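Local coordinates for protein isomerase/lactonizing enzyme (Agrobacterium tumefaciens, PDB 1RVK) that is of unknown function but, as a magnesium-binding member of the enolase superfamily, probably abstracts a proton alpha to a substrate carboxylate, at residues 128-133 with 358-363; 328-333 with 351-356. One frame throughout, in Å; residues are numbered along the deposited sequence.

Interaction 1 of 2, residues 128-133 with 358-363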
ATOM      1  N   ARG A 128      13.776   8.725   9.723  1.00 13.65           N
ATOM      2  CA  ARG A 128      14.824   8.168   8.865  1.00 12.73           C
ATOM      3  C   ARG A 128      14.729   8.644   7.410  1.00 13.43           C
ATOM      4  O   ARG A 128      13.634   8.782   6.862  1.00 14.09           O
ATOM      5  CB  ARG A 128      14.767   6.636   8.911  1.00 12.67           C
ATOM      6  CG  ARG A 128      13.377   6.081   8.626  1.00 13.21           C
ATOM      7  CD  ARG A 128      13.259   4.599   8.937  1.00 14.01           C
ATOM      8  NE  ARG A 128      11.855   4.234   9.113  1.00 13.35           N
ATOM      9  CZ  ARG A 128      11.421   3.018   9.425  1.00 14.99           C
ATOM     10  NH1 ARG A 128      12.279   2.019   9.593  1.00 14.47           N
ATOM     11  NH2 ARG A 128      10.123   2.810   9.595  1.00 13.13           N
ATOM     12  N   ASP A 129      15.883   8.879   6.785  1.00 13.85           N
ATOM     13  CA  ASP A 129      15.928   9.342   5.402  1.00 14.46           C
ATOM     14  C   ASP A 129      15.975   8.191   4.411  1.00 15.37           C
ATOM     15  O   ASP A 129      15.749   8.378   3.215  1.00 15.15           O
ATOM     16  CB  ASP A 129      17.138  10.250   5.186  1.00 15.97           C
ATOM     17  CG  ASP A 129      17.140  11.435   6.125  1.00 16.36           C
ATOM     18  OD1 ASP A 129      16.122  12.158   6.168  1.00 16.95           O
ATOM     19  OD2 ASP A 129      18.158  11.641   6.817  1.00 19.69           O
ATOM     20  N   LYS A 130      16.291   7.001   4.911  1.00 15.02           N
ATOM     21  CA  LYS A 130      16.333   5.811   4.077  1.00 15.87           C
ATOM     22  C   LYS A 130      15.753   4.677   4.900  1.00 14.45           C
ATOM     23  O   LYS A 130      15.774   4.723   6.128  1.00 13.03           O
ATOM     24  CB  LYS A 130      17.765   5.484   3.639  1.00 16.24           C
ATOM     25  CG  LYS A 130      18.682   4.979   4.739  1.00 19.79           C
ATOM     26  CD  LYS A 130      20.026   4.560   4.150  1.00 21.49           C
ATOM     27  CE  LYS A 130      20.945   3.966   5.208  1.00 24.62           C
ATOM     28  NZ  LYS A 130      22.260   3.573   4.633  1.00 26.97           N
ATOM     29  N   VAL A 131      15.216   3.667   4.229  1.00 13.86           N
ATOM     30  CA  VAL A 131      14.623   2.544   4.933  1.00 15.41           C
ATOM     31  C   VAL A 131      14.680   1.283   4.091  1.00 14.82           C
ATOM     32  O   VAL A 131      14.571   1.338   2.863  1.00 12.78           O
ATOM     33  CB  VAL A 131      13.146   2.830   5.298  1.00 17.38           C
ATOM     34  CG1 VAL A 131      12.324   3.041   4.036  1.00 20.10           C
ATOM     35  CG2 VAL A 131      12.579   1.680   6.120  1.00 17.93           C
ATOM     36  N   LEU A 132      14.860   0.150   4.759  1.00 13.51           N
ATOM     37  CA  LEU A 132      14.911  -1.129   4.074  1.00 14.22           C
ATOM     38  C   LEU A 132      13.557  -1.398   3.436  1.00 13.73           C
ATOM     39  O   LEU A 132      12.515  -1.059   3.996  1.00 13.69           O
ATOM     40  CB  LEU A 132      15.220  -2.261   5.058  1.00 15.86           C
ATOM     41  CG  LEU A 132      16.620  -2.333   5.667  1.00 19.21           C
ATOM     42  CD1 LEU A 132      16.646  -3.430   6.719  1.00 19.56           C
ATOM     43  CD2 LEU A 132      17.649  -2.615   4.580  1.00 20.54           C
ATOM     44  N   ALA A 133      13.580  -2.011   2.260  1.00 12.37           N
ATOM     45  CA  ALA A 133      12.351  -2.349   1.562  1.00 13.33           C
ATOM     46  C   ALA A 133      12.357  -3.837   1.258  1.00 14.06           C
ATOM     47  O   ALA A 133      13.421  -4.430   1.070  1.00 14.17           O
ATOM     48  CB  ALA A 133      12.253  -1.557   0.260  1.00 13.18           C
ATOM     49  N   PHE A 358      18.184  -0.378   0.442  1.00 14.33           N
ATOM     50  CA  PHE A 358      17.613   0.785   1.109  1.00 14.16           C
ATOM     51  C   PHE A 358      16.968   1.748   0.119  1.00 14.95           C
ATOM     52  O   PHE A 358      17.586   2.132  -0.875  1.00 14.09           O
ATOM     53  CB  PHE A 358      18.679   1.566   1.887  1.00 15.90           C
ATOM     54  CG  PHE A 358      19.094   0.924   3.180  1.00 17.43           C
ATOM     55  CD1 PHE A 358      20.148   0.022   3.217  1.00 18.12           C
ATOM     56  CD2 PHE A 358      18.432   1.233   4.365  1.00 18.63           C
ATOM     57  CE1 PHE A 358      20.544  -0.566   4.412  1.00 19.66           C
ATOM     58  CE2 PHE A 358      18.821   0.650   5.572  1.00 18.75           C
ATOM     59  CZ  PHE A 358      19.880  -0.251   5.591  1.00 19.77           C
ATOM     60  N   VAL A 359      15.724   2.128   0.392  1.00 13.79           N
ATOM     61  CA  VAL A 359      15.025   3.100  -0.440  1.00 14.05           C
ATOM     62  C   VAL A 359      15.352   4.461   0.174  1.00 14.49           C
ATOM     63  O   VAL A 359      15.295   4.622   1.394  1.00 14.90           O
ATOM     64  CB  VAL A 359      13.490   2.882  -0.414  1.00 13.22           C
ATOM     65  CG1 VAL A 359      12.770   4.135  -0.912  1.00 13.04           C
ATOM     66  CG2 VAL A 359      13.125   1.691  -1.295  1.00 11.79           C
ATOM     67  N   HIS A 360      15.716   5.427  -0.663  1.00 14.56           N
ATOM     68  CA  HIS A 360      16.052   6.766  -0.189  1.00 15.37           C
ATOM     69  C   HIS A 360      14.938   7.746  -0.511  1.00 14.39           C
ATOM     70  O   HIS A 360      14.595   7.941  -1.675  1.00 16.10           O
ATOM     71  CB  HIS A 360      17.355   7.250  -0.830  1.00 16.51           C
ATOM     72  CG  HIS A 360      18.568   6.517  -0.355  1.00 19.58           C
ATOM     73  ND1 HIS A 360      18.833   5.210  -0.705  1.00 21.44           N
ATOM     74  CD2 HIS A 360      19.571   6.897   0.470  1.00 17.78           C
ATOM     75  CE1 HIS A 360      19.949   4.818  -0.114  1.00 18.38           C
ATOM     76  NE2 HIS A 360      20.415   5.823   0.604  1.00 22.67           N
ATOM     77  N   VAL A 361      14.366   8.357   0.522  1.00 14.69           N
ATOM     78  CA  VAL A 361      13.285   9.308   0.315  1.00 14.11           C
ATOM     79  C   VAL A 361      13.811  10.517  -0.452  1.00 15.26           C
ATOM     80  O   VAL A 361      14.769  11.165  -0.029  1.00 15.54           O
ATOM     81  CB  VAL A 361      12.686   9.798   1.648  1.00 14.96           C
ATOM     82  CG1 VAL A 361      11.403  10.583   1.377  1.00 14.35           C
ATOM     83  CG2 VAL A 361      12.418   8.615   2.572  1.00 14.00           C
ATOM     84  N   PRO A 362      13.194  10.830  -1.598  1.00 17.58           N
ATOM     85  CA  PRO A 362      13.632  11.975  -2.400  1.00 18.87           C
ATOM     86  C   PRO A 362      13.621  13.269  -1.598  1.00 20.77           C
ATOM     87  O   PRO A 362      12.749  13.482  -0.756  1.00 20.96           O
ATOM     88  CB  PRO A 362      12.618  12.002  -3.540  1.00 19.77           C
ATOM     89  CG  PRO A 362      12.271  10.551  -3.709  1.00 18.27           C
ATOM     90  CD  PRO A 362      12.105  10.103  -2.274  1.00 16.84           C
ATOM     91  N   ASP A 363      14.597  14.130  -1.856  1.00 22.98           N
ATOM     92  CA  ASP A 363      14.665  15.403  -1.161  1.00 26.07           C
ATOM     93  C   ASP A 363      13.898  16.420  -2.002  1.00 25.01           C
ATOM     94  O   ASP A 363      14.473  17.372  -2.530  1.00 26.75           O
ATOM     95  CB  ASP A 363      16.120  15.846  -0.995  1.00 30.66           C
ATOM     96  CG  ASP A 363      16.274  16.967   0.016  1.00 35.93           C
ATOM     97  OD1 ASP A 363      17.397  17.500   0.151  1.00 39.18           O
ATOM     98  OD2 ASP A 363      15.272  17.310   0.681  1.00 37.83           O
TER
HETATM   99  O   HOH W   1      16.960  10.306   1.394  1.00 27.30           O

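Interaction 2 of 2, residues 328-333 with 351-356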
ATOM      1  N   TYR A 328       9.420  -0.800   4.018  1.00 14.61           N
ATOM      2  CA  TYR A 328       8.650  -0.031   3.056  1.00 13.65           C
ATOM      3  C   TYR A 328       8.350  -1.166   2.080  1.00 13.70           C
ATOM      4  O   TYR A 328       9.239  -1.967   1.770  1.00 13.52           O
ATOM      5  CB  TYR A 328       9.491   1.035   2.352  1.00 12.11           C
ATOM      6  CG  TYR A 328       8.888   1.499   1.039  1.00 10.57           C
ATOM      7  CD1 TYR A 328       9.464   1.137  -0.180  1.00 10.07           C
ATOM      8  CD2 TYR A 328       7.751   2.310   1.013  1.00 10.38           C
ATOM      9  CE1 TYR A 328       8.930   1.574  -1.391  1.00 11.21           C
ATOM     10  CE2 TYR A 328       7.204   2.755  -0.196  1.00 12.33           C
ATOM     11  CZ  TYR A 328       7.804   2.385  -1.393  1.00 12.48           C
ATOM     12  OH  TYR A 328       7.303   2.842  -2.591  1.00 12.10           O
ATOM     13  N   GLU A 329       7.106  -1.264   1.632  1.00 12.81           N
ATOM     14  CA  GLU A 329       6.713  -2.324   0.708  1.00 11.75           C
ATOM     15  C   GLU A 329       6.935  -1.869  -0.726  1.00 12.79           C
ATOM     16  O   GLU A 329       6.229  -0.991  -1.216  1.00 12.91           O
ATOM     17  CB  GLU A 329       5.240  -2.687   0.927  1.00 11.17           C
ATOM     18  CG  GLU A 329       4.769  -3.844   0.072  1.00 11.90           C
ATOM     19  CD  GLU A 329       3.399  -4.353   0.465  1.00 13.90           C
ATOM     20  OE1 GLU A 329       2.968  -5.363  -0.125  1.00 11.81           O
ATOM     21  OE2 GLU A 329       2.757  -3.750   1.360  1.00 13.72           O
ATOM     22  N   ARG A 330       7.918  -2.471  -1.395  1.00 11.76           N
ATOM     23  CA  ARG A 330       8.240  -2.101  -2.771  1.00 14.87           C
ATOM     24  C   ARG A 330       7.706  -3.143  -3.748  1.00 16.78           C
ATOM     25  O   ARG A 330       8.171  -4.283  -3.776  1.00 14.91           O
ATOM     26  CB  ARG A 330       9.760  -1.955  -2.922  1.00 12.30           C
ATOM     27  CG  ARG A 330      10.209  -1.048  -4.071  1.00 14.48           C
ATOM     28  CD  ARG A 330      11.672  -0.631  -3.881  1.00 14.20           C
ATOM     29  NE  ARG A 330      12.087   0.414  -4.816  1.00 14.16           N
ATOM     30  CZ  ARG A 330      12.678   0.192  -5.987  1.00 17.42           C
ATOM     31  NH1 ARG A 330      12.943  -1.047  -6.383  1.00 14.61           N
ATOM     32  NH2 ARG A 330      12.999   1.216  -6.769  1.00 14.99           N
ATOM     33  N   GLY A 331       6.722  -2.740  -4.544  1.00 19.02           N
ATOM     34  CA  GLY A 331       6.123  -3.644  -5.508  1.00 21.50           C
ATOM     35  C   GLY A 331       4.773  -3.118  -5.957  1.00 22.79           C
ATOM     36  O   GLY A 331       4.488  -1.932  -5.770  1.00 22.00           O
ATOM     37  N   LEU A 332       3.923  -3.980  -6.511  1.00 19.48           N
ATOM     38  CA  LEU A 332       4.215  -5.400  -6.691  1.00 18.26           C
ATOM     39  C   LEU A 332       5.200  -5.693  -7.820  1.00 16.77           C
ATOM     40  O   LEU A 332       5.230  -4.991  -8.835  1.00 15.43           O
ATOM     41  CB  LEU A 332       2.907  -6.164  -6.920  1.00 18.12           C
ATOM     42  CG  LEU A 332       1.914  -6.029  -5.763  1.00 19.21           C
ATOM     43  CD1 LEU A 332       0.625  -6.760  -6.088  1.00 21.10           C
ATOM     44  CD2 LEU A 332       2.540  -6.586  -4.495  1.00 20.88           C
ATOM     45  N   LEU A 333       5.989  -6.749  -7.630  1.00 13.81           N
ATOM     46  CA  LEU A 333       7.026  -7.166  -8.576  1.00 14.17           C
ATOM     47  C   LEU A 333       6.711  -8.454  -9.336  1.00 14.40           C
ATOM     48  O   LEU A 333       5.995  -9.328  -8.841  1.00 13.53           O
ATOM     49  CB  LEU A 333       8.351  -7.355  -7.826  1.00 15.00           C
ATOM     50  CG  LEU A 333       9.294  -6.191  -7.492  1.00 20.43           C
ATOM     51  CD1 LEU A 333       8.584  -4.858  -7.493  1.00 17.79           C
ATOM     52  CD2 LEU A 333       9.946  -6.475  -6.151  1.00 16.66           C
ATOM     53  N   ASP A 351      10.581   6.212  -5.141  1.00 13.44           N
ATOM     54  CA  ASP A 351      11.235   5.286  -4.221  1.00 14.44           C
ATOM     55  C   ASP A 351      12.475   4.569  -4.756  1.00 14.93           C
ATOM     56  O   ASP A 351      12.504   3.340  -4.841  1.00 14.43           O
ATOM     57  CB  ASP A 351      10.214   4.245  -3.752  1.00 13.78           C
ATOM     58  CG  ASP A 351       9.585   3.478  -4.905  1.00 16.27           C
ATOM     59  OD1 ASP A 351       9.837   3.837  -6.077  1.00 17.44           O
ATOM     60  OD2 ASP A 351       8.833   2.517  -4.641  1.00 13.93           O
ATOM     61  N   PRO A 352      13.526   5.329  -5.096  1.00 14.63           N
ATOM     62  CA  PRO A 352      14.768   4.748  -5.618  1.00 14.61           C
ATOM     63  C   PRO A 352      15.396   3.860  -4.550  1.00 15.64           C
ATOM     64  O   PRO A 352      15.409   4.222  -3.372  1.00 14.99           O
ATOM     65  CB  PRO A 352      15.647   5.970  -5.896  1.00 16.40           C
ATOM     66  CG  PRO A 352      14.707   7.131  -5.895  1.00 19.23           C
ATOM     67  CD  PRO A 352      13.675   6.775  -4.875  1.00 16.11           C
HETATM   68  N   MSE A 353      15.928   2.709  -4.948  1.00 15.54           N
HETATM   69  CA  MSE A 353      16.547   1.811  -3.980  1.00 14.98           C
HETATM   70  C   MSE A 353      18.000   1.514  -4.350  1.00 15.41           C
HETATM   71  O   MSE A 353      18.297   1.191  -5.505  1.00 15.50           O
HETATM   72  CB  MSE A 353      15.755   0.502  -3.894  1.00 14.16           C
HETATM   73  CG  MSE A 353      16.226  -0.421  -2.775  1.00 14.50           C
HETATM   74 SE   MSE A 353      15.221  -2.064  -2.652  1.00 17.77          SE
HETATM   75  CE  MSE A 353      16.112  -3.047  -4.071  1.00 14.24           C
ATOM     76  N   ASP A 354      18.910   1.623  -3.380  1.00 16.04           N
ATOM     77  CA  ASP A 354      20.310   1.337  -3.674  1.00 15.88           C
ATOM     78  C   ASP A 354      20.573  -0.163  -3.752  1.00 17.13           C
ATOM     79  O   ASP A 354      19.660  -0.978  -3.587  1.00 15.82           O
ATOM     80  CB  ASP A 354      21.263   2.005  -2.661  1.00 15.70           C
ATOM     81  CG  ASP A 354      21.068   1.521  -1.231  1.00 16.33           C
ATOM     82  OD1 ASP A 354      20.748   0.335  -1.018  1.00 15.74           O
ATOM     83  OD2 ASP A 354      21.270   2.341  -0.308  1.00 18.38           O
ATOM     84  N   ARG A 355      21.825  -0.523  -4.016  1.00 18.78           N
ATOM     85  CA  ARG A 355      22.208  -1.921  -4.152  1.00 18.75           C
ATOM     86  C   ARG A 355      22.228  -2.686  -2.837  1.00 18.74           C
ATOM     87  O   ARG A 355      22.436  -3.899  -2.830  1.00 18.12           O
ATOM     88  CB  ARG A 355      23.584  -2.018  -4.819  1.00 22.95           C
ATOM     89  CG  ARG A 355      23.667  -1.325  -6.169  1.00 27.49           C
ATOM     90  CD  ARG A 355      22.745  -1.981  -7.179  1.00 31.41           C
ATOM     91  NE  ARG A 355      23.103  -3.378  -7.409  1.00 35.04           N
ATOM     92  CZ  ARG A 355      22.462  -4.184  -8.247  1.00 36.34           C
ATOM     93  NH1 ARG A 355      21.424  -3.734  -8.941  1.00 37.15           N
ATOM     94  NH2 ARG A 355      22.855  -5.443  -8.389  1.00 36.85           N
ATOM     95  N   ASP A 356      22.015  -1.981  -1.727  1.00 18.35           N
ATOM     96  CA  ASP A 356      22.011  -2.613  -0.412  1.00 19.33           C
ATOM     97  C   ASP A 356      20.596  -2.853   0.115  1.00 18.35           C
ATOM     98  O   ASP A 356      20.416  -3.354   1.224  1.00 19.28           O
ATOM     99  CB  ASP A 356      22.801  -1.754   0.581  1.00 22.30           C
ATOM    100  CG  ASP A 356      24.298  -1.800   0.329  1.00 26.86           C
ATOM    101  OD1 ASP A 356      25.011  -0.876   0.776  1.00 28.67           O
ATOM    102  OD2 ASP A 356      24.767  -2.768  -0.308  1.00 28.00           O
TER

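Interaction 1 of 2, residues 128-133 with 358-363
K130 meets F358 because its CG lies between the backbone N and the carbonyl carbon (chi1 70°) and the chain beyond is extended, while F358 carries its CG beside its own backbone N, opposite the carbonyl carbon (chi1 -76°). The lysine therefore runs over one face of the phenyl ring. Its CE lies toward the rim, and NZ stands 4.3 Å from the F358 ring centroid, almost on the ring normal, in a cation-pi contact. The opposite face is covered by L132, whose CD2 sits over the centre, 3.5 Å from the F358 centroid, so the ring is sandwiched between a methyl group and an alkylammonium arm. H360 lies on the same side of the sheet, alongside K130, and K130 CB packs over its imidazole face as a CH-pi contact. V131 and V359 lie on the opposite face, buried; A133 CB touches V359 CG2 at 3.7 Å, and V359 reaches Y328 of strand 328-333 and L316 of helix 313-321.

The backbones pair antiparallel. V131 and V359 form the hydrogen-bonded pair, with V359 N to V131 O at 2.8 Å and V131 N to V359 O at 3.0 Å. Past the strand end, V361 N continues the pairing to D129 O at 3.0 Å, and one water donates to both D129 O and V361 O. The carboxylate of D129 turns elsewhere, to K122 and Y121.

Three main-chain hydrogen bonds thus pair 358-363 with the start of the barrel's first strand, 130-137, along the edge opposite the one that pairs with strand 328-333. L132 gives the phenyl ring an apolar CH-pi contact, K130 both CH-pi and cation-pi contacts; the pi electrons probably help to stabilise the ammonium charge of this exposed lysine.

Interaction 2 of 2, residues 328-333 with 351-356
R330 and Y328, two residues apart on strand 328-333, both reach D351. From CB, directed toward the loop, the arginine continues through CG, anti to the backbone N (chi1 -156°), and stays extended as far as NE. CG passes 3.9 Å from D351 OD2, and CD lies 4.0 Å from SE of selenomethionine M353. NE and NH2 then grip D351 O side-on, at 3.0 Å from NE and 2.9 Å from NH2, with the oxygen close to the guanidinium plane and NE nearly in line with the carbonyl bond. CZ carries M353 CB over the centre of one guanidinium face at 3.7 Å. NH1, at the far tip, turns to D340 and Y165. The D351 carboxylate is only a long charge partner of NE, well out of the guanidinium plane.

That carboxylate is held by Y328 instead. OH donates to D351 OD2 at 2.6 Å, meeting its anti side but tilted 34° out of the carboxylate plane, with ring and carboxylate planes 87° apart; Y339 gives OD2 a second hydrogen-bond partner. Two nitrogens on one carbonyl oxygen and two hydroxyls on one carboxylate oxygen hold D351, which is buried, by both its main chain and its carboxylate.

The arginine lies about 13 Å from the magnesium ion. In the modified (beta/alpha)7beta TIM barrel of the mandelate racemase/muconate lactonizing enzyme family, the eighth strand, 328-333, here holds the loop following it.

From the N terminus, the chain enters the barrel through 128-133, on strand 130-137, and runs round its successive strands and helices to strand 328-333. The loop that follows folds back at 351-356, where interaction 2 closes a short loop, before the chain reaches strand 358-360. Interaction 1 then closes a loop of more than two hundred residues, with interaction 2 nested inside it. Strand 130-137 stands between the two other strands, parallel to 328-333 and antiparallel to 358-360. The contacts touch directly: L132 O lies 3.1 Å from Y328 N, and H360 N 3.0 Å from P352 O, both probable hydrogen bonds. Together they tie the first and last barrel strands to the loop and short strand 358-360 that follow.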